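Local coordinates for nascent polypeptide-associated complex protein (Methanothermobacter marburgensis, PDB 1TR8), which forms a homodimer that binds ribosomal RNA and is predicted to contact nascent chains as they emerge from the ribosome, at residues M62-E66 with D67-L71. Sequence-based numbering, arbitrary orientation.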
loop_
_atom_site.group_PDB
_atom_site.type_symbol
_atom_site.label_atom_id
_atom_site.label_comp_id
_atom_site.label_asym_id
_atom_site.label_seq_id
_atom_site.Cartn_x
_atom_site.Cartn_y
_atom_site.Cartn_z
HETATM N N MSE A 62 -4.800 2.591 -18.194
HETATM C CA MSE A 62 -5.908 2.195 -19.063
HETATM C C MSE A 62 -5.556 2.172 -20.544
HETATM O O MSE A 62 -4.538 2.736 -20.973
HETATM C CB MSE A 62 -7.065 3.162 -18.874
HETATM C CG MSE A 62 -6.632 4.618 -19.029
HETATM SE SE MSE A 62 -8.136 5.836 -18.886
HETATM C CE MSE A 62 -8.864 5.233 -17.163
ATOM N N GLU A 63 -6.426 1.524 -21.312
ATOM C CA GLU A 63 -6.312 1.468 -22.760
ATOM C C GLU A 63 -7.099 2.621 -23.369
ATOM O O GLU A 63 -8.293 2.782 -23.116
ATOM C CB GLU A 63 -6.907 0.168 -23.316
ATOM C CG GLU A 63 -6.145 -1.124 -23.085
ATOM C CD GLU A 63 -6.920 -2.313 -23.658
ATOM O OE1 GLU A 63 -7.849 -2.084 -24.481
ATOM O OE2 GLU A 63 -6.630 -3.466 -23.266
ATOM N N ILE A 64 -6.416 3.438 -24.154
ATOM C CA ILE A 64 -7.048 4.566 -24.822
ATOM C C ILE A 64 -7.107 4.285 -26.323
ATOM O O ILE A 64 -6.067 4.140 -26.990
ATOM C CB ILE A 64 -6.227 5.824 -24.577
ATOM C CG1 ILE A 64 -5.987 6.010 -23.081
ATOM C CG2 ILE A 64 -6.945 7.021 -25.170
ATOM C CD1 ILE A 64 -4.556 6.325 -22.758
ATOM N N PRO A 65 -8.320 4.231 -26.863
ATOM C CA PRO A 65 -8.488 3.996 -28.294
ATOM C C PRO A 65 -7.807 5.059 -29.158
ATOM O O PRO A 65 -7.993 6.246 -28.936
ATOM C CB PRO A 65 -10.014 4.025 -28.491
ATOM C CG PRO A 65 -10.619 3.818 -27.102
ATOM C CD PRO A 65 -9.605 4.337 -26.144
ATOM N N GLU A 66 -7.009 4.619 -30.123
ATOM C CA GLU A 66 -6.330 5.501 -31.067
ATOM C C GLU A 66 -7.259 6.554 -31.647
ATOM O O GLU A 66 -6.931 7.746 -31.686
ATOM C CB GLU A 66 -5.738 4.671 -32.215
ATOM C CG GLU A 66 -4.647 5.368 -33.014
ATOM C CD GLU A 66 -3.295 5.278 -32.342
ATOM O OE1 GLU A 66 -3.074 5.991 -31.356
ATOM O OE2 GLU A 66 -2.437 4.494 -32.796
ATOM N N ASP A 67 -8.407 6.091 -32.122
ATOM C CA ASP A 67 -9.382 6.966 -32.756
ATOM C C ASP A 67 -9.878 8.043 -31.796
ATOM O O ASP A 67 -10.121 9.168 -32.208
ATOM C CB ASP A 67 -10.532 6.148 -33.349
ATOM C CG ASP A 67 -10.081 5.263 -34.488
ATOM O OD1 ASP A 67 -8.911 5.396 -34.921
ATOM O OD2 ASP A 67 -10.815 4.396 -35.014
ATOM N N ASP A 68 -9.952 7.742 -30.508
ATOM C CA ASP A 68 -10.319 8.758 -29.533
ATOM C C ASP A 68 -9.216 9.767 -29.313
ATOM O O ASP A 68 -9.486 10.952 -29.223
ATOM C CB ASP A 68 -10.650 8.102 -28.208
ATOM C CG ASP A 68 -11.913 7.278 -28.269
ATOM O OD1 ASP A 68 -12.488 7.141 -29.372
ATOM O OD2 ASP A 68 -12.398 6.740 -27.257
ATOM N N ILE A 69 -7.975 9.304 -29.221
ATOM C CA ILE A 69 -6.823 10.212 -29.138
ATOM C C ILE A 69 -6.794 11.131 -30.345
ATOM O O ILE A 69 -6.701 12.332 -30.186
ATOM C CB ILE A 69 -5.503 9.427 -29.035
ATOM C CG1 ILE A 69 -5.489 8.614 -27.741
ATOM C CG2 ILE A 69 -4.291 10.366 -29.049
ATOM C CD1 ILE A 69 -4.354 7.624 -27.666
ATOM N N GLU A 70 -6.928 10.556 -31.534
ATOM C CA GLU A 70 -6.959 11.310 -32.797
ATOM C C GLU A 70 -8.045 12.379 -32.800
ATOM O O GLU A 70 -7.783 13.528 -33.132
ATOM C CB GLU A 70 -7.186 10.364 -33.977
ATOM C CG GLU A 70 -5.935 9.608 -34.381
ATOM C CD GLU A 70 -6.216 8.510 -35.391
ATOM O OE1 GLU A 70 -7.260 8.568 -36.102
ATOM O OE2 GLU A 70 -5.377 7.579 -35.475
ATOM N N LEU A 71 -9.250 11.992 -32.404
ATOM C CA LEU A 71 -10.402 12.907 -32.379
ATOM C C LEU A 71 -10.157 14.109 -31.466
ATOM O O LEU A 71 -10.381 15.267 -31.838
ATOM C CB LEU A 71 -11.655 12.158 -31.921
ATOM C CG LEU A 71 -13.014 12.760 -32.289
ATOM C CD1 LEU A 71 -14.013 11.655 -32.526
ATOM C CD2 LEU A 71 -13.539 13.677 -31.226
#
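In Ile64 the CG2 methyl stands opposite the backbone N about chi1, and Ile69 turns CG1 anti to its own carbonyl carbon (chi1 -63°), which brings the two branches together at the start of the first helix of the UBA domain. Pro65 is the N-cap residue of this helix, 66-76. The two isoleucine side chains cross at about a right angle. CG2 of Ile64 lies 3.4 Å from CG1 of Ile69, tighter than a usual carbon contact. Both isoleucines also touch Thr84 of helix 80-89, so the pair joins the incoming linker to the three-helix bundle.

The backbone starts the helix from the cap. Pro65 O accepts a nearly straight bond from Ile69 N at 3.1 Å, and a weak, bent one from Asp68 N. The next i to i+4 bond runs from Glu70 N to Glu66 O, at 2.8 Å.

The carboxylate of Asp68 slants across the proline ring. Asp68 OD2 stands 3.4 Å from Pro65 CG. The same side chain touches Leu94 of helix 94-100. With an alanine here, CB and CG of Pro65 would probably lose the carboxylate they lie against, and the contact with Leu94 is likely to weaken.

Glu66 is bent at chi2 (82°), and its OE1 forms a salt bridge with Arg80. This partner probably eases the repulsion from Glu70, whose OE2 is 5.0 Å from Glu66 OE1. The two carboxylates are nearly parallel. One turn on, Glu70 OE2 lies 3.4 Å from Glu66 CG.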